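Local coordinates for protein endonuclease V (Homo sapiens, PDB 6OZE) that probably cleaves RNA at inosine sites in a metal-dependent hydrolysis, as an endoribonuclease descended from bacterial DNA-cutting enzymes of the RNase H clan, at residues A[26-31]-A[205-210]; A[55-60]-A[97-102]; A[74-79]-A[237-242]; A[186-191]-A[198-203]. The protein carries 4 engineered substitutions. All coordinates share one frame; numbering follows the deposited sequence. Where two conformers were deposited one is given.

Contact 1: residues A[26-31]-A[205-210]; sequences EAWQRD and HRMSLE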
loop_
_atom_site.group_PDB
_atom_site.type_symbol
_atom_site.label_atom_id
_atom_site.label_comp_id
_atom_site.label_asym_id
_atom_site.label_seq_id
_atom_site.Cartn_x
_atom_site.Cartn_y
_atom_site.Cartn_z
ATOM N N GLU A 26 -9.590 -3.993 -15.126
ATOM C CA GLU A 26 -9.085 -5.216 -15.734
ATOM C C GLU A 26 -10.073 -6.349 -15.511
ATOM O O GLU A 26 -10.716 -6.421 -14.459
ATOM C CB GLU A 26 -7.749 -5.614 -15.113
ATOM C CG GLU A 26 -6.770 -4.449 -14.977
ATOM C CD GLU A 26 -6.500 -3.765 -16.301
ATOM O OE1 GLU A 26 -6.281 -4.473 -17.311
ATOM O OE2 GLU A 26 -6.531 -2.516 -16.340
ATOM N N ALA A 27 -10.181 -7.236 -16.506
ATOM C CA ALA A 27 -11.093 -8.369 -16.399
ATOM C C ALA A 27 -10.790 -9.218 -15.169
ATOM O O ALA A 27 -11.712 -9.725 -14.519
ATOM C CB ALA A 27 -11.028 -9.221 -17.666
ATOM N N TRP A 28 -9.507 -9.385 -14.829
ATOM C CA TRP A 28 -9.173 -10.262 -13.710
ATOM C C TRP A 28 -9.737 -9.744 -12.396
ATOM O O TRP A 28 -10.013 -10.532 -11.489
ATOM C CB TRP A 28 -7.664 -10.517 -13.609
ATOM C CG TRP A 28 -6.807 -9.309 -13.304
ATOM C CD1 TRP A 28 -6.084 -8.577 -14.205
ATOM C CD2 TRP A 28 -6.562 -8.713 -12.018
ATOM N NE1 TRP A 28 -5.411 -7.561 -13.565
ATOM C CE2 TRP A 28 -5.684 -7.620 -12.223
ATOM C CE3 TRP A 28 -6.995 -8.994 -10.715
ATOM C CZ2 TRP A 28 -5.248 -6.798 -11.179
ATOM C CZ3 TRP A 28 -6.557 -8.182 -9.676
ATOM C CH2 TRP A 28 -5.680 -7.097 -9.915
ATOM N N GLN A 29 -9.929 -8.429 -12.278
ATOM C CA GLN A 29 -10.431 -7.858 -11.035
ATOM C C GLN A 29 -11.901 -8.164 -10.815
ATOM O O GLN A 29 -12.371 -8.092 -9.675
ATOM C CB GLN A 29 -10.220 -6.341 -11.048
ATOM C CG GLN A 29 -8.763 -5.928 -11.100
ATOM C CD GLN A 29 -8.613 -4.454 -11.370
ATOM O OE1 GLN A 29 -9.275 -3.914 -12.256
ATOM N NE2 GLN A 29 -7.758 -3.782 -10.596
ATOM N N ARG A 30 -12.631 -8.487 -11.878
ATOM C CA ARG A 30 -14.062 -8.730 -11.816
ATOM C C ARG A 30 -14.395 -10.214 -11.757
ATOM O O ARG A 30 -15.563 -10.586 -11.896
ATOM C CB ARG A 30 -14.767 -8.057 -12.998
ATOM C CG ARG A 30 -14.504 -6.546 -13.082
ATOM C CD ARG A 30 -15.242 -5.894 -14.239
ATOM N NE ARG A 30 -14.605 -6.151 -15.528
ATOM C CZ ARG A 30 -13.798 -5.294 -16.148
ATOM N NH1 ARG A 30 -13.524 -4.118 -15.601
ATOM N NH2 ARG A 30 -13.265 -5.614 -17.320
ATOM N N ASP A 31 -13.395 -11.065 -11.566
ATOM C CA ASP A 31 -13.612 -12.499 -11.436
ATOM C C ASP A 31 -13.474 -12.912 -9.980
ATOM O O ASP A 31 -12.561 -12.453 -9.292
ATOM C CB ASP A 31 -12.567 -13.257 -12.250
ATOM C CG ASP A 31 -12.813 -14.748 -12.252
ATOM O OD1 ASP A 31 -13.668 -15.204 -13.039
ATOM O OD2 ASP A 31 -12.172 -15.457 -11.450
ATOM N N HIS A 205 -5.417 3.007 -6.823
ATOM C CA HIS A 205 -5.667 3.419 -8.201
ATOM C C HIS A 205 -6.108 2.195 -8.981
ATOM O O HIS A 205 -5.595 1.095 -8.758
ATOM C CB HIS A 205 -4.382 3.986 -8.824
ATOM C CG HIS A 205 -4.529 4.459 -10.238
ATOM N ND1 HIS A 205 -5.466 5.394 -10.628
ATOM C CD2 HIS A 205 -3.795 4.182 -11.345
ATOM C CE1 HIS A 205 -5.325 5.645 -11.920
ATOM N NE2 HIS A 205 -4.312 4.931 -12.377
ATOM N N ARG A 206 -7.092 2.386 -9.863
ATOM C CA ARG A 206 -7.514 1.367 -10.824
ATOM C C ARG A 206 -7.988 0.074 -10.168
ATOM O O ARG A 206 -7.790 -1.011 -10.714
ATOM C CB ARG A 206 -6.445 1.090 -11.885
ATOM C CG ARG A 206 -6.329 2.177 -12.919
ATOM C CD ARG A 206 -6.067 1.574 -14.278
ATOM N NE ARG A 206 -4.647 1.468 -14.575
ATOM C CZ ARG A 206 -4.099 0.448 -15.227
ATOM N NH1 ARG A 206 -4.853 -0.566 -15.629
ATOM N NH2 ARG A 206 -2.793 0.434 -15.466
ATOM N N MET A 207 -8.609 0.174 -8.995
ATOM C CA MET A 207 -9.296 -0.976 -8.424
ATOM C C MET A 207 -10.466 -0.477 -7.591
ATOM O O MET A 207 -10.425 0.615 -7.026
ATOM C CB MET A 207 -8.340 -1.819 -7.569
ATOM C CG MET A 207 -8.840 -3.253 -7.303
ATOM S SD MET A 207 -7.418 -4.356 -7.108
ATOM C CE MET A 207 -8.204 -5.971 -7.138
ATOM N N SER A 208 -11.531 -1.273 -7.549
ATOM C CA SER A 208 -12.630 -0.980 -6.646
ATOM C C SER A 208 -12.257 -1.429 -5.240
ATOM O O SER A 208 -11.391 -2.287 -5.041
ATOM C CB SER A 208 -13.912 -1.682 -7.096
ATOM O OG SER A 208 -13.793 -3.085 -6.897
ATOM N N LEU A 209 -12.898 -0.805 -4.252
ATOM C CA LEU A 209 -12.598 -1.153 -2.868
ATOM C C LEU A 209 -12.976 -2.600 -2.572
ATOM O O LEU A 209 -12.214 -3.322 -1.918
ATOM C CB LEU A 209 -13.325 -0.197 -1.928
ATOM C CG LEU A 209 -13.153 -0.476 -0.432
ATOM C CD1 LEU A 209 -11.670 -0.443 -0.040
ATOM C CD2 LEU A 209 -13.945 0.542 0.360
ATOM N N GLU A 210 -14.130 -3.045 -3.070
ATOM C CA GLU A 210 -14.549 -4.424 -2.837
ATOM C C GLU A 210 -13.520 -5.406 -3.372
ATOM O O GLU A 210 -13.128 -6.354 -2.681
ATOM C CB GLU A 210 -15.919 -4.674 -3.475
ATOM C CG GLU A 210 -17.091 -4.092 -2.700
ATOM C CD GLU A 210 -18.403 -4.182 -3.464
ATOM O OE1 GLU A 210 -18.393 -4.665 -4.616
ATOM O OE2 GLU A 210 -19.443 -3.767 -2.911
#
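Gln29, in the 3-10 turn 27-30, and Met207, just ahead of helix 209-218, are 7.4 Å apart at their CA atoms, too far for a backbone-to-backbone bond, so side chains reach across, one of them to a main-chain carbonyl. The Gln29 amide is held at both ends. Its NE2 donates to Arg206 O at 2.8 Å, nearly straight (166° at the hydrogen) and lying in the carbonyl plane. OE1 turns back on its own loop and accepts from Glu26 N at 2.9 Å, the donor standing above the plane, while Thr25 N is a further partner. With both ends engaged, the amide has its flip settled.

Glu26 adds a salt bridge, OE2 to Arg206 NH1 at 2.7 Å, met at the guanidinium edge. Carboxylate and guanidinium planes are turned 71° apart, and one oxygen makes the contact; NH1 also bonds Thr25 OG1. The apolar part is a Met-aromatic contact: Met207, with CG anti to the backbone N (chi1 -162°) and extended beyond it, carries CE to within 3.7 Å of Trp28 CZ3, and its SD lies obliquely 5.4 Å from the centroid of the six-membered ring. Gln29 CG covers part of one Trp28 face.

Ser208, the N-cap, bonds Ala211 N and Asp24 through OG. The loop between helix 3-17 and strand 39-47 thus fastens to a strand-to-helix junction of this RNase H-like fold.

Contact 2: residues A[55-60]-A[97-102]; sequences ACASLV and LELVQQ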
loop_
_atom_site.group_PDB
_atom_site.type_symbol
_atom_site.label_atom_id
_atom_site.label_comp_id
_atom_site.label_asym_id
_atom_site.label_seq_id
_atom_site.Cartn_x
_atom_site.Cartn_y
_atom_site.Cartn_z
ATOM N N ALA A 55 17.117 4.946 4.478
ATOM C CA ALA A 55 16.044 3.973 4.452
ATOM C C ALA A 55 16.369 2.934 3.395
ATOM O O ALA A 55 17.346 3.062 2.644
ATOM C CB ALA A 55 14.707 4.656 4.136
ATOM N N CYS A 56 15.557 1.885 3.348
ATOM C CA CYS A 56 15.620 0.908 2.273
ATOM C C CYS A 56 14.276 0.871 1.566
ATOM O O CYS A 56 13.225 0.869 2.220
ATOM C CB CYS A 56 15.958 -0.479 2.813
ATOM S SG CYS A 56 16.179 -1.702 1.536
ATOM N N ALA A 57 14.309 0.878 0.237
ATOM C CA ALA A 57 13.115 0.728 -0.587
ATOM C C ALA A 57 13.179 -0.633 -1.258
ATOM O O ALA A 57 14.231 -1.020 -1.786
ATOM C CB ALA A 57 13.041 1.838 -1.645
ATOM N N SER A 58 12.061 -1.374 -1.225
ATOM C CA SER A 58 12.032 -2.716 -1.787
ATOM C C SER A 58 10.811 -2.920 -2.673
ATOM O O SER A 58 9.721 -2.402 -2.388
ATOM C CB SER A 58 12.002 -3.784 -0.685
ATOM O OG SER A 58 13.196 -3.714 0.101
ATOM N N LEU A 59 11.011 -3.687 -3.737
ATOM C CA LEU A 59 9.935 -4.141 -4.616
ATOM C C LEU A 59 10.053 -5.641 -4.770
ATOM O O LEU A 59 11.133 -6.154 -5.085
ATOM C CB LEU A 59 10.054 -3.454 -5.984
ATOM C CG LEU A 59 9.234 -4.060 -7.129
ATOM C CD1 LEU A 59 7.745 -3.861 -6.863
ATOM C CD2 LEU A 59 9.626 -3.403 -8.444
ATOM N N VAL A 60 8.944 -6.348 -4.535
ATOM C CA VAL A 60 8.889 -7.784 -4.767
ATOM C C VAL A 60 7.729 -8.073 -5.708
ATOM O O VAL A 60 6.756 -7.317 -5.775
ATOM C CB VAL A 60 8.751 -8.612 -3.471
ATOM C CG1 VAL A 60 9.943 -8.355 -2.543
ATOM C CG2 VAL A 60 7.402 -8.323 -2.767
ATOM N N LEU A 97 8.979 4.340 -7.433
ATOM C CA LEU A 97 8.775 4.462 -8.871
ATOM C C LEU A 97 10.016 4.028 -9.647
ATOM O O LEU A 97 9.904 3.367 -10.687
ATOM C CB LEU A 97 8.357 5.890 -9.216
ATOM C CG LEU A 97 7.622 6.082 -10.539
ATOM C CD1 LEU A 97 6.734 7.284 -10.440
ATOM C CD2 LEU A 97 8.617 6.276 -11.650
ATOM N N GLU A 98 11.214 4.383 -9.155
ATOM C CA GLU A 98 12.451 3.981 -9.813
ATOM C C GLU A 98 12.622 2.464 -9.826
ATOM O O GLU A 98 13.125 1.896 -10.806
ATOM C CB GLU A 98 13.642 4.636 -9.115
ATOM C CG GLU A 98 14.952 4.463 -9.834
ATOM C CD GLU A 98 15.030 5.284 -11.112
ATOM O OE1 GLU A 98 14.244 6.246 -11.256
ATOM O OE2 GLU A 98 15.879 4.963 -11.967
ATOM N N LEU A 99 12.234 1.792 -8.740
ATOM C CA LEU A 99 12.329 0.335 -8.727
ATOM C C LEU A 99 11.379 -0.288 -9.741
ATOM O O LEU A 99 11.741 -1.255 -10.422
ATOM C CB LEU A 99 12.021 -0.213 -7.330
ATOM C CG LEU A 99 13.055 0.125 -6.250
ATOM C CD1 LEU A 99 12.529 -0.339 -4.873
ATOM C CD2 LEU A 99 14.381 -0.517 -6.571
ATOM N N VAL A 100 10.159 0.244 -9.847
ATOM C CA VAL A 100 9.204 -0.297 -10.812
ATOM C C VAL A 100 9.712 -0.095 -12.233
ATOM O O VAL A 100 9.641 -1.002 -13.073
ATOM C CB VAL A 100 7.814 0.330 -10.595
ATOM C CG1 VAL A 100 6.848 -0.128 -11.687
ATOM C CG2 VAL A 100 7.285 -0.041 -9.225
ATOM N N GLN A 101 10.265 1.090 -12.522
ATOM C CA GLN A 101 10.770 1.338 -13.868
ATOM C C GLN A 101 11.966 0.451 -14.193
ATOM O O GLN A 101 12.072 -0.065 -15.314
ATOM C CB GLN A 101 11.106 2.816 -14.063
ATOM C CG GLN A 101 11.427 3.162 -15.518
ATOM C CD GLN A 101 10.250 2.897 -16.449
ATOM O OE1 GLN A 101 9.089 2.975 -16.042
ATOM N NE2 GLN A 101 10.549 2.574 -17.703
ATOM N N GLN A 102 12.876 0.252 -13.234
ATOM C CA GLN A 102 13.972 -0.686 -13.450
ATOM C C GLN A 102 13.445 -2.062 -13.845
ATOM O O GLN A 102 13.942 -2.688 -14.791
ATOM C CB GLN A 102 14.839 -0.798 -12.195
ATOM C CG GLN A 102 15.846 -1.940 -12.284
ATOM C CD GLN A 102 16.485 -2.292 -10.955
ATOM O OE1 GLN A 102 16.014 -1.881 -9.896
ATOM N NE2 GLN A 102 17.568 -3.063 -11.006
#
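Leu99 projects from helix 97-102 onto strand 55-60 and settles between Ala57 and Leu59, whose side chains face the helix from alternate positions of the strand. The two segment axes come within 8.4 Å and run 38° apart, close enough for one leucine to meet the strand's backbone as well as its side chains. Leu99 has CG anti to its carbonyl carbon (chi1 -68°), which sends CD1 forward over the strand. There it touches Ala57 CB at 3.9 Å and the neighbouring Ala57 O at 3.6 Å. The small methyl of Ala57 probably allows this branch to come so near the peptide.

Two residues along the strand, Leu59 points at the helix as well. Its CB lies 4.0 Å from Leu99 CB, so the two leucines meet at their bases, and CD2 continues along the helix to rest 3.6 Å from Leu99 O. The same methyl lies 3.9 Å from Val100 CA, with Val100 CG2 a little farther off. Leu103, a turn further on, also packs on Leu59, and Phe95 and Leu96 extend the apolar cover over Ala57.

Ser58 points its CB the opposite way, and its OG bonds Ser235 of helix 226-242 and Ser74, marking the other face of the sheet. The strand is therefore sandwiched between two helices. On the side of helix 97-102 no hydrogen bond crosses, and the buried aliphatic groups hold the layers by fit and by exclusion of water, with shape rather than charge setting the alignment.

Contact 3: residues A[74-79]-A[237-242]; sequences SRMVSL and EHIRKS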
loop_
_atom_site.group_PDB
_atom_site.type_symbol
_atom_site.label_atom_id
_atom_site.label_comp_id
_atom_site.label_asym_id
_atom_site.label_seq_id
_atom_site.Cartn_x
_atom_site.Cartn_y
_atom_site.Cartn_z
ATOM N N SER A 74 16.028 -4.568 -3.589
ATOM C CA SER A 74 16.067 -3.651 -2.455
ATOM C C SER A 74 17.216 -2.686 -2.678
ATOM O O SER A 74 18.265 -3.077 -3.200
ATOM C CB SER A 74 16.349 -4.393 -1.154
ATOM O OG SER A 74 15.278 -5.280 -0.838
ATOM N N ARG A 75 17.025 -1.427 -2.293
ATOM C CA ARG A 75 18.079 -0.431 -2.444
ATOM C C ARG A 75 18.073 0.501 -1.246
ATOM O O ARG A 75 17.015 0.992 -0.845
ATOM C CB ARG A 75 17.879 0.381 -3.727
ATOM C CG ARG A 75 18.044 -0.435 -4.981
ATOM C CD ARG A 75 18.989 0.245 -5.945
ATOM N NE ARG A 75 18.277 0.715 -7.125
ATOM C CZ ARG A 75 17.941 -0.066 -8.144
ATOM N NH1 ARG A 75 18.260 -1.354 -8.123
ATOM N NH2 ARG A 75 17.290 0.438 -9.184
ATOM N N MET A 76 19.254 0.768 -0.693
ATOM C CA MET A 76 19.375 1.819 0.307
ATOM C C MET A 76 19.249 3.176 -0.373
ATOM O O MET A 76 19.818 3.405 -1.447
ATOM C CB MET A 76 20.734 1.771 1.010
ATOM C CG MET A 76 21.081 0.482 1.749
ATOM S SD MET A 76 19.879 0.060 3.048
ATOM C CE MET A 76 20.134 1.421 4.179
ATOM N N VAL A 77 18.501 4.076 0.265
ATOM C CA VAL A 77 18.189 5.387 -0.288
ATOM C C VAL A 77 18.225 6.413 0.836
ATOM O O VAL A 77 18.148 6.075 2.017
ATOM C CB VAL A 77 16.799 5.407 -0.974
ATOM C CG1 VAL A 77 16.748 4.408 -2.132
ATOM C CG2 VAL A 77 15.708 5.096 0.033
ATOM N N SER A 78 18.349 7.683 0.456
ATOM C CA SER A 78 18.319 8.794 1.403
ATOM C C SER A 78 17.073 9.631 1.133
ATOM O O SER A 78 16.947 10.215 0.053
ATOM C CB SER A 78 19.564 9.664 1.254
ATOM O OG SER A 78 20.729 8.952 1.634
ATOM N N LEU A 79 16.169 9.687 2.112
ATOM C CA LEU A 79 14.896 10.404 1.985
ATOM C C LEU A 79 15.127 11.837 2.439
ATOM O O LEU A 79 14.958 12.179 3.611
ATOM C CB LEU A 79 13.810 9.739 2.825
ATOM C CG LEU A 79 13.562 8.239 2.653
ATOM C CD1 LEU A 79 12.199 7.855 3.210
ATOM C CD2 LEU A 79 13.648 7.826 1.216
ATOM N N GLU A 237 16.309 -7.212 5.752
ATOM C CA GLU A 237 17.525 -7.960 5.457
ATOM C C GLU A 237 18.558 -7.083 4.763
ATOM O O GLU A 237 19.757 -7.179 5.049
ATOM C CB GLU A 237 17.214 -9.163 4.569
ATOM C CG GLU A 237 16.417 -10.260 5.252
ATOM C CD GLU A 237 16.097 -11.407 4.312
ATOM O OE1 GLU A 237 16.305 -11.251 3.089
ATOM O OE2 GLU A 237 15.638 -12.463 4.798
ATOM N N HIS A 238 18.114 -6.244 3.821
ATOM C CA HIS A 238 19.064 -5.402 3.096
ATOM C C HIS A 238 19.719 -4.388 4.022
ATOM O O HIS A 238 20.910 -4.103 3.893
ATOM C CB HIS A 238 18.356 -4.684 1.951
ATOM C CG HIS A 238 19.282 -4.117 0.935
ATOM N ND1 HIS A 238 20.050 -4.906 0.105
ATOM C CD2 HIS A 238 19.584 -2.835 0.626
ATOM C CE1 HIS A 238 20.779 -4.132 -0.680
ATOM N NE2 HIS A 238 20.513 -2.871 -0.386
ATOM N N ILE A 239 18.957 -3.832 4.962
ATOM C CA ILE A 239 19.548 -2.910 5.933
ATOM C C ILE A 239 20.584 -3.631 6.788
ATOM O O ILE A 239 21.693 -3.127 7.021
ATOM C CB ILE A 239 18.439 -2.283 6.801
ATOM C CG1 ILE A 239 17.614 -1.307 5.959
ATOM C CG2 ILE A 239 19.033 -1.643 8.068
ATOM C CD1 ILE A 239 16.314 -0.893 6.624
ATOM N N ARG A 240 20.240 -4.825 7.278
ATOM C CA ARG A 240 21.180 -5.551 8.123
ATOM C C ARG A 240 22.451 -5.916 7.366
ATOM O O ARG A 240 23.555 -5.830 7.922
ATOM C CB ARG A 240 20.504 -6.771 8.752
ATOM C CG ARG A 240 19.760 -6.432 10.050
ATOM C CD ARG A 240 18.266 -6.706 9.978
ATOM N NE ARG A 240 17.555 -6.182 11.144
ATOM C CZ ARG A 240 16.986 -4.980 11.200
ATOM N NH1 ARG A 240 17.035 -4.164 10.153
ATOM N NH2 ARG A 240 16.364 -4.591 12.304
ATOM N N LYS A 241 22.331 -6.306 6.095
ATOM C CA LYS A 241 23.527 -6.607 5.320
ATOM C C LYS A 241 24.353 -5.349 5.092
ATOM O O LYS A 241 25.572 -5.351 5.286
ATOM C CB LYS A 241 23.159 -7.210 3.964
ATOM C CG LYS A 241 22.383 -8.510 4.000
ATOM C CD LYS A 241 22.484 -9.148 2.628
ATOM C CE LYS A 241 21.281 -9.977 2.295
ATOM N NZ LYS A 241 21.253 -10.257 0.832
ATOM N N SER A 242 23.692 -4.263 4.665
ATOM C CA SER A 242 24.421 -3.081 4.226
ATOM C C SER A 242 25.115 -2.400 5.386
ATOM O O SER A 242 26.191 -1.828 5.208
ATOM C CB SER A 242 23.465 -2.094 3.553
ATOM O OG SER A 242 22.791 -2.684 2.457
HETATM O O HOH W 1 21.653 -0.627 -1.797
#
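His238 lays its imidazole against Ser74 in an alpha/beta packing where helix 237-242 covers the outermost strand of the sheet, the two segment axes lying 66° apart with a closest approach of 8.7 Å. The ring contacts come first. Ser74 CB makes a CH-pi contact over one face, 4.0 Å from the centroid and 25° off the normal, and Ser74 O sits over the same face toward the rim. Ser242 OG lies above the opposite face, so the imidazole is layered between strand and helix. The CG of His238 is anti to the backbone N (chi1 -164°), which swings the ring off the helix and across the strand.

Sulfur contacts form a second group. Met76 is bent at both chi2 and chi3, and its SD meets His238 CD2 at 3.8 Å, oblique to the ring, and Ile239 CG1 at 3.9 Å. The methionine thus wedges between the imidazole and the next helical side chain, with its CG also close to Ser242 OG.

The polar link runs through water 1, which accepts from Met76 N at 3.0 Å and lies in the ring plane, 2.9 Å from His238 NE2. Replacing His238 by an alanine is likely to leave this water without its helix-side partner and to take the flat surface from Ser74 and Met76. Within the helix, His238 O takes two bonds from Ser242, N and OG, arriving from opposite faces of its plane, with OG at 2.8 Å.

Contact 4: residues A[186-191]-A[198-203]; sequences GMALRS and PLYISV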
loop_
_atom_site.group_PDB
_atom_site.type_symbol
_atom_site.label_atom_id
_atom_site.label_comp_id
_atom_site.label_asym_id
_atom_site.label_seq_id
_atom_site.Cartn_x
_atom_site.Cartn_y
_atom_site.Cartn_z
ATOM N N GLY A 186 -12.488 3.224 3.107
ATOM C CA GLY A 186 -11.739 1.986 3.113
ATOM C C GLY A 186 -12.513 0.928 3.861
ATOM O O GLY A 186 -13.692 1.105 4.182
ATOM N N MET A 187 -11.837 -0.188 4.119
ATOM C CA MET A 187 -12.425 -1.302 4.843
ATOM C C MET A 187 -11.431 -1.818 5.869
ATOM O O MET A 187 -10.230 -1.871 5.599
ATOM C CB MET A 187 -12.760 -2.448 3.882
ATOM C CG MET A 187 -13.640 -2.048 2.715
ATOM S SD MET A 187 -15.364 -2.011 3.196
ATOM C CE MET A 187 -15.392 -3.604 3.971
ATOM N N ALA A 188 -11.929 -2.211 7.033
ATOM C CA ALA A 188 -11.119 -2.953 7.983
ATOM C C ALA A 188 -11.300 -4.421 7.634
ATOM O O ALA A 188 -12.435 -4.880 7.455
ATOM C CB ALA A 188 -11.579 -2.688 9.419
ATOM N N LEU A 189 -10.200 -5.150 7.533
ATOM C CA LEU A 189 -10.239 -6.529 7.075
ATOM C C LEU A 189 -9.522 -7.409 8.079
ATOM O O LEU A 189 -8.371 -7.151 8.431
ATOM C CB LEU A 189 -9.510 -6.650 5.729
ATOM C CG LEU A 189 -9.176 -8.078 5.284
ATOM C CD1 LEU A 189 -10.445 -8.863 4.982
ATOM C CD2 LEU A 189 -8.226 -8.044 4.077
ATOM N N ARG A 190 -10.211 -8.441 8.559
ATOM C CA ARG A 190 -9.518 -9.484 9.303
ATOM C C ARG A 190 -8.816 -10.379 8.290
ATOM O O ARG A 190 -9.452 -11.026 7.456
ATOM C CB ARG A 190 -10.481 -10.279 10.180
ATOM C CG ARG A 190 -9.755 -11.366 10.954
ATOM C CD ARG A 190 -10.599 -11.830 12.132
ATOM N NE ARG A 190 -9.928 -12.838 12.943
ATOM C CZ ARG A 190 -10.278 -13.129 14.195
ATOM N NH1 ARG A 190 -11.276 -12.472 14.775
ATOM N NH2 ARG A 190 -9.626 -14.066 14.873
ATOM N N SER A 191 -7.489 -10.383 8.324
ATOM C CA SER A 191 -6.731 -11.104 7.317
ATOM C C SER A 191 -6.301 -12.499 7.750
ATOM O O SER A 191 -5.708 -13.219 6.949
ATOM C CB SER A 191 -5.510 -10.281 6.922
ATOM O OG SER A 191 -4.751 -9.993 8.079
ATOM N N PRO A 198 -7.229 -5.848 12.687
ATOM C CA PRO A 198 -7.481 -5.860 11.245
ATOM C C PRO A 198 -6.423 -5.073 10.483
ATOM O O PRO A 198 -5.616 -4.323 11.047
ATOM C CB PRO A 198 -8.842 -5.170 11.119
ATOM C CG PRO A 198 -8.895 -4.249 12.290
ATOM C CD PRO A 198 -8.136 -4.932 13.406
ATOM N N LEU A 199 -6.428 -5.270 9.169
ATOM C CA LEU A 199 -5.731 -4.373 8.268
ATOM C C LEU A 199 -6.707 -3.320 7.770
ATOM O O LEU A 199 -7.918 -3.529 7.741
ATOM C CB LEU A 199 -5.220 -5.143 7.056
ATOM C CG LEU A 199 -4.484 -6.450 7.291
ATOM C CD1 LEU A 199 -4.204 -7.103 5.942
ATOM C CD2 LEU A 199 -3.190 -6.193 8.030
ATOM N N TYR A 200 -6.178 -2.172 7.375
ATOM C CA TYR A 200 -7.016 -1.089 6.869
ATOM C C TYR A 200 -6.714 -0.927 5.385
ATOM O O TYR A 200 -5.602 -0.523 4.999
ATOM C CB TYR A 200 -6.802 0.192 7.672
ATOM C CG TYR A 200 -7.168 -0.027 9.110
ATOM C CD1 TYR A 200 -8.493 0.074 9.528
ATOM C CD2 TYR A 200 -6.223 -0.421 10.043
ATOM C CE1 TYR A 200 -8.848 -0.158 10.834
ATOM C CE2 TYR A 200 -6.573 -0.656 11.355
ATOM C CZ TYR A 200 -7.892 -0.525 11.749
ATOM O OH TYR A 200 -8.253 -0.759 13.054
ATOM N N ILE A 201 -7.696 -1.256 4.555
ATOM C CA ILE A 201 -7.522 -1.362 3.112
ATOM C C ILE A 201 -8.196 -0.173 2.448
ATOM O O ILE A 201 -9.328 0.176 2.792
ATOM C CB ILE A 201 -8.154 -2.667 2.591
ATOM C CG1 ILE A 201 -7.651 -3.882 3.393
ATOM C CG2 ILE A 201 -7.912 -2.807 1.075
ATOM C CD1 ILE A 201 -6.155 -4.007 3.451
ATOM N N SER A 202 -7.511 0.439 1.474
ATOM C CA SER A 202 -8.160 1.488 0.705
ATOM C C SER A 202 -7.668 1.441 -0.732
ATOM O O SER A 202 -6.620 0.857 -1.031
ATOM C CB SER A 202 -7.961 2.861 1.344
ATOM O OG SER A 202 -6.571 3.181 1.396
ATOM N N VAL A 203 -8.479 2.009 -1.626
ATOM C CA VAL A 203 -8.121 2.041 -3.040
ATOM C C VAL A 203 -6.934 2.965 -3.235
ATOM O O VAL A 203 -6.929 4.099 -2.748
ATOM C CB VAL A 203 -9.304 2.535 -3.880
ATOM C CG1 VAL A 203 -8.865 2.795 -5.315
ATOM C CG2 VAL A 203 -10.455 1.527 -3.831
#
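Met187 and Ile201 form a hydrogen-bonded antiparallel pair: Ile201 N donates to Met187 O at 2.8 Å, almost perfectly straight at 177°, and Met187 N returns the bond to Ile201 O. Leu189 and Leu199 repeat this two-way exchange, and between the pairs Ala188 faces Tyr200 without a hydrogen bond, Ala188 CA instead making a CA-H...O contact to Leu199 O. Gly186 CA comes within 3.0 Å of Ile201 O, leaving no room there for a CB.

Around this ladder the side chains divide between two faces. Leu189 CB packs on Ile201 CG1 at 4.1 Å. Leu199, its CG anti to the carbonyl carbon (chi1 -48°), carries CD1 to Ser191, 3.6 Å from both its CB and OG. Trimming Leu199 to an alanine would probably open a gap between Ser191 and Val145, which also packs on this leucine. On the reverse face Ala188 CB touches Tyr200 CE1 obliquely at 4.0 Å and Pro198 CB at 4.1 Å.

Further out, Ser191 OG is held by Arg223 O, and the His161 ring meets that of Tyr200. Strand 142-146 flanks Leu199 and Ile201. In this beta hairpin the reciprocal backbone bonds satisfy buried peptides, the aliphatic face of Met187, Leu189 and Ile201 packs on helix 209-218, and the buried tyrosine hydroxyl finds its partner in His161 NE2.

Overall arrangement
One mixed sheet unites most of these sites. Contacts 2 and 3 lie on its neighbouring strands 54-63 and 69-78, with centres about 11 Å apart, and touch directly; helices 89-106 and 226-242 cover opposite faces there. Contact 4, on the other side of the chain's centre, pairs strands 184-189 and 199-205, its centre about 24 Å from that of contact 2. Contact 1 follows directly where strand 199-205 leads into helix 209-218, and Leu209 packs onto Met187 of contact 4. Along the chain, 26-31 pairs with 205-210 around contacts 2 and 4, whereas contact 3 draws the C-terminal helix back to an early strand. Early and late parts of the chain thus close one compact domain.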